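Local coordinates for protein nucleoporin NUP82 (Chaetomium thermophilum, PDB 5CWW) that serves as a structural constituent of the nuclear pore complex and probably offers docking sites to transport factors that pass through it, at residues R46-R51 / F57-K62; I577-A580 / P585-L588. One frame throughout, in Å; residues are numbered along the deposited sequence.

Overall arrangement
Contact 1 (46-51 with 57-62) and contact 2 (577-580 with 585-588) lie in beta hairpins at the two ends of the N-terminal beta-propeller domain of NUP82, their centres about 13 Å apart. The first joins strands 49-52 and 55-60 of the opening blade; the second joins strands 576-580 and 585-589 of the closing one. More than 500 residues separate them in the chain, yet they touch. Ile49 packs its CD1 against Ala580 CB, 4.0 Å away, and its CG2 against Leu578 CD2, while Arg46 gives Ala580 O a weak hydrogen bond. The first and last blades thus pack side by side, consistent with a closed propeller ring.

Contact 1: R46-R51 / F57-K62; sequences RRTIAR and FVACGK
Ala50 and Phe57 form an antiparallel hydrogen-bonded pair, gripping each other by two backbone bonds. Ala50 N gives to Phe57 O at 3.0 Å; Phe57 N returns a bond of 2.7 Å to Ala50 O, approaching 29° out of the carbonyl plane. With CG beside its own backbone N (chi1 -59°), the Phe57 ring turns an edge to Ala50 O, which lies near the ring plane, 3.9 Å from CD1. The next bond runs from Ala59 N to Thr48 O, 2.8 Å and in the carbonyl plane; the same oxygen takes a CA-H contact from Val58 CA at 3.4 Å. Here the packing is close: Thr48 turns OG1 between its backbone N and carbonyl carbon (chi1 44°), which leaves CG2 to lie 4.0 Å from Ala59 CB. The hairpin supplies two strands of the first propeller blade, 49-52 being the outermost strand on its side of the four-stranded sheet. Ile49 and Val58, a non-hydrogen-bonded pair, face one way, where Ala563 and Thr566 meet Ile49; Ala50 and Phe57 face the other, against Leu120 and Met122, and Phe57 also stacks with Trp66. At the turn end, partly exposed Arg51 bonds forward to Gly53 O through NH2. Beyond this buried centre the open end of the hairpin splays: Arg46 and Arg47 part from Gly61 and exposed Lys62, and Arg47 leaves the hairpin for a salt bridge of NH2 with Asp391.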
loop_
_atom_site.group_PDB
_atom_site.type_symbol
_atom_site.label_atom_id
_atom_site.label_comp_id
_atom_site.label_asym_id
_atom_site.label_seq_id
_atom_site.Cartn_x
_atom_site.Cartn_y
_atom_site.Cartn_z
ATOM N N ARG B 46 1.897 4.852 -13.654
ATOM C CA ARG B 46 3.025 5.438 -14.368
ATOM C C ARG B 46 3.612 6.610 -13.586
ATOM O O ARG B 46 3.283 7.772 -13.841
ATOM C CB ARG B 46 2.600 5.904 -15.764
ATOM C CG ARG B 46 3.761 6.393 -16.622
ATOM C CD ARG B 46 3.296 6.977 -17.947
ATOM N NE ARG B 46 4.431 7.372 -18.782
ATOM C CZ ARG B 46 4.446 8.420 -19.605
ATOM N NH1 ARG B 46 3.383 9.203 -19.728
ATOM N NH2 ARG B 46 5.535 8.682 -20.312
ATOM N N ARG B 47 4.484 6.288 -12.633
ATOM C CA ARG B 47 5.220 7.295 -11.876
ATOM C C ARG B 47 6.601 7.477 -12.492
ATOM O O ARG B 47 7.620 7.230 -11.849
ATOM C CB ARG B 47 5.330 6.889 -10.406
ATOM C CG ARG B 47 3.983 6.720 -9.728
ATOM C CD ARG B 47 4.115 6.593 -8.221
ATOM N NE ARG B 47 2.810 6.452 -7.583
ATOM C CZ ARG B 47 1.978 7.463 -7.345
ATOM N NH1 ARG B 47 2.308 8.700 -7.692
ATOM N NH2 ARG B 47 0.810 7.236 -6.763
ATOM N N THR B 48 6.621 7.912 -13.746
ATOM C CA THR B 48 7.844 7.930 -14.537
ATOM C C THR B 48 8.663 9.211 -14.358
ATOM O O THR B 48 9.676 9.399 -15.033
ATOM C CB THR B 48 7.516 7.748 -16.027
ATOM O OG1 THR B 48 6.398 8.573 -16.373
ATOM C CG2 THR B 48 7.170 6.295 -16.317
ATOM N N ILE B 49 8.230 10.083 -13.450
ATOM C CA ILE B 49 8.971 11.305 -13.145
ATOM C C ILE B 49 9.241 11.402 -11.648
ATOM O O ILE B 49 8.336 11.238 -10.828
ATOM C CB ILE B 49 8.221 12.573 -13.608
ATOM C CG1 ILE B 49 7.963 12.516 -15.117
ATOM C CG2 ILE B 49 9.028 13.824 -13.264
ATOM C CD1 ILE B 49 7.111 13.657 -15.652
ATOM N N ALA B 50 10.499 11.665 -11.308
ATOM C CA ALA B 50 10.915 11.897 -9.929
ATOM C C ALA B 50 11.821 13.120 -9.894
ATOM O O ALA B 50 12.329 13.537 -10.933
ATOM C CB ALA B 50 11.629 10.677 -9.369
ATOM N N ARG B 51 12.031 13.689 -8.709
ATOM C CA ARG B 51 12.775 14.939 -8.601
ATOM C C ARG B 51 13.545 15.091 -7.299
ATOM O O ARG B 51 13.252 14.437 -6.299
ATOM C CB ARG B 51 11.823 16.132 -8.727
ATOM C CG ARG B 51 10.850 16.261 -7.558
ATOM C CD ARG B 51 10.080 17.559 -7.618
ATOM N NE ARG B 51 10.892 18.712 -7.227
ATOM C CZ ARG B 51 10.983 19.199 -5.990
ATOM N NH1 ARG B 51 10.320 18.637 -4.988
ATOM N NH2 ARG B 51 11.750 20.254 -5.753
ATOM N N PHE B 57 14.175 13.255 -12.910
ATOM C CA PHE B 57 14.547 11.987 -13.526
ATOM C C PHE B 57 13.339 11.450 -14.279
ATOM O O PHE B 57 12.291 11.207 -13.684
ATOM C CB PHE B 57 15.022 10.988 -12.470
ATOM C CG PHE B 57 16.207 11.463 -11.679
ATOM C CD1 PHE B 57 16.044 12.347 -10.624
ATOM C CD2 PHE B 57 17.483 11.028 -11.990
ATOM C CE1 PHE B 57 17.132 12.788 -9.896
ATOM C CE2 PHE B 57 18.576 11.464 -11.265
ATOM C CZ PHE B 57 18.400 12.345 -10.216
ATOM N N VAL B 58 13.494 11.273 -15.587
ATOM C CA VAL B 58 12.378 10.911 -16.455
ATOM C C VAL B 58 12.594 9.552 -17.102
ATOM O O VAL B 58 13.461 9.391 -17.963
ATOM C CB VAL B 58 12.174 11.964 -17.561
ATOM C CG1 VAL B 58 10.931 11.646 -18.387
ATOM C CG2 VAL B 58 12.074 13.359 -16.954
ATOM N N ALA B 59 11.789 8.577 -16.691
ATOM C CA ALA B 59 11.872 7.237 -17.249
ATOM C C ALA B 59 11.261 7.204 -18.644
ATOM O O ALA B 59 10.115 7.606 -18.840
ATOM C CB ALA B 59 11.172 6.237 -16.340
ATOM N N CYS B 60 12.045 6.735 -19.610
ATOM C CA CYS B 60 11.574 6.547 -20.974
ATOM C C CYS B 60 12.030 5.184 -21.477
ATOM O O CYS B 60 13.128 5.046 -22.012
ATOM C CB CYS B 60 12.087 7.666 -21.881
ATOM S SG CYS B 60 11.515 9.307 -21.370
ATOM N N GLY B 61 11.185 4.177 -21.290
ATOM C CA GLY B 61 11.536 2.819 -21.661
ATOM C C GLY B 61 12.476 2.212 -20.638
ATOM O O GLY B 61 12.133 2.111 -19.460
ATOM N N LYS B 62 13.665 1.819 -21.084
ATOM C CA LYS B 62 14.640 1.171 -20.211
ATOM C C LYS B 62 15.752 2.123 -19.769
ATOM O O LYS B 62 16.785 1.677 -19.270
ATOM C CB LYS B 62 15.256 -0.042 -20.913
ATOM C CG LYS B 62 14.261 -1.134 -21.266
ATOM C CD LYS B 62 14.957 -2.316 -21.923
ATOM C CE LYS B 62 13.990 -3.456 -22.200
ATOM N NZ LYS B 62 12.892 -3.053 -23.120
#

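Contact 2: I577-A580 / P585-L588; sequences ILSA and PIAL
The flat peptide groups of Ser579 and Ile586 meet unequally in their hydrogen-bonded pair. Ser579 N reaches Ile586 O at 2.7 Å, in the plane of that carbonyl, whereas Ile586 N comes to Ser579 O at 2.9 Å from above the carbonyl plane, 57° out of it. On one face of the ribbon, Ser579 CB and Ile586 CB lie 4.0 Å apart, with Ile577 and Leu588 on the same face; Phe553 of strand 548-554 lies against Ile586 and Leu588. The Ser579 hydroxyl is satisfied by Ala563 O. On the other face, Leu578 places CG anti to its backbone N (chi1 -177°), which brings CD1 over to 3.7 Å from Ile586 O and 4.3 Å from Ala587 CB. Ala580 and Pro585 share that face beside the turn, their CA atoms 4.2 Å apart. At the far end, Ile577 N gives to Leu588 O at 3.0 Å, and Leu588 N returns a longer, more bent bond to Ile577 O. Strand 585-589 also bonds through the Ala587 backbone to Phe7, near the N-terminus. A last-blade hairpin bordered by an N-terminal segment in this way is consistent with the Velcro closure of WD40-type beta-propellers.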
loop_
_atom_site.group_PDB
_atom_site.type_symbol
_atom_site.label_atom_id
_atom_site.label_comp_id
_atom_site.label_asym_id
_atom_site.label_seq_id
_atom_site.Cartn_x
_atom_site.Cartn_y
_atom_site.Cartn_z
ATOM N N ILE B 577 3.472 22.415 -11.715
ATOM C CA ILE B 577 3.319 20.972 -11.829
ATOM C C ILE B 577 4.062 20.475 -13.051
ATOM O O ILE B 577 4.090 21.146 -14.079
ATOM C CB ILE B 577 1.849 20.565 -11.948
ATOM C CG1 ILE B 577 1.071 21.038 -10.730
ATOM C CG2 ILE B 577 1.703 19.055 -12.090
ATOM C CD1 ILE B 577 -0.372 21.186 -11.024
ATOM N N LEU B 578 4.646 19.289 -12.933
ATOM C CA LEU B 578 5.335 18.657 -14.046
ATOM C C LEU B 578 4.703 17.300 -14.344
ATOM O O LEU B 578 4.551 16.465 -13.451
ATOM C CB LEU B 578 6.824 18.503 -13.738
ATOM C CG LEU B 578 7.683 17.923 -14.863
ATOM C CD1 LEU B 578 7.693 18.850 -16.073
ATOM C CD2 LEU B 578 9.096 17.669 -14.366
ATOM N N SER B 579 4.318 17.098 -15.598
ATOM C CA SER B 579 3.866 15.794 -16.068
ATOM C C SER B 579 4.418 15.578 -17.468
ATOM O O SER B 579 5.273 16.339 -17.921
ATOM C CB SER B 579 2.338 15.701 -16.059
ATOM O OG SER B 579 1.900 14.398 -16.411
ATOM N N ALA B 580 3.936 14.552 -18.159
ATOM C CA ALA B 580 4.423 14.272 -19.503
ATOM C C ALA B 580 3.564 13.248 -20.223
ATOM O O ALA B 580 3.011 12.337 -19.606
ATOM C CB ALA B 580 5.869 13.784 -19.451
ATOM N N PRO B 585 6.279 17.192 -22.859
ATOM C CA PRO B 585 6.162 17.552 -21.443
ATOM C C PRO B 585 4.903 18.344 -21.132
ATOM O O PRO B 585 4.243 18.851 -22.039
ATOM C CB PRO B 585 7.399 18.412 -21.207
ATOM C CG PRO B 585 7.613 19.094 -22.508
ATOM C CD PRO B 585 7.151 18.135 -23.583
ATOM N N ILE B 586 4.584 18.436 -19.846
ATOM C CA ILE B 586 3.487 19.262 -19.367
ATOM C C ILE B 586 3.970 20.004 -18.129
ATOM O O ILE B 586 4.161 19.403 -17.072
ATOM C CB ILE B 586 2.234 18.424 -19.033
ATOM C CG1 ILE B 586 1.746 17.684 -20.281
ATOM C CG2 ILE B 586 1.125 19.314 -18.476
ATOM C CD1 ILE B 586 0.637 16.684 -20.013
ATOM N N ALA B 587 4.179 21.308 -18.276
ATOM C CA ALA B 587 4.657 22.149 -17.184
ATOM C C ALA B 587 3.758 23.368 -17.013
ATOM O O ALA B 587 3.899 24.360 -17.729
ATOM C CB ALA B 587 6.093 22.576 -17.437
ATOM N N LEU B 588 2.836 23.280 -16.059
ATOM C CA LEU B 588 1.857 24.334 -15.819
ATOM C C LEU B 588 2.163 25.087 -14.526
ATOM O O LEU B 588 2.221 24.493 -13.447
ATOM C CB LEU B 588 0.453 23.732 -15.765
ATOM C CG LEU B 588 0.087 22.885 -16.987
ATOM C CD1 LEU B 588 -1.258 22.207 -16.794
ATOM C CD2 LEU B 588 0.083 23.731 -18.255
#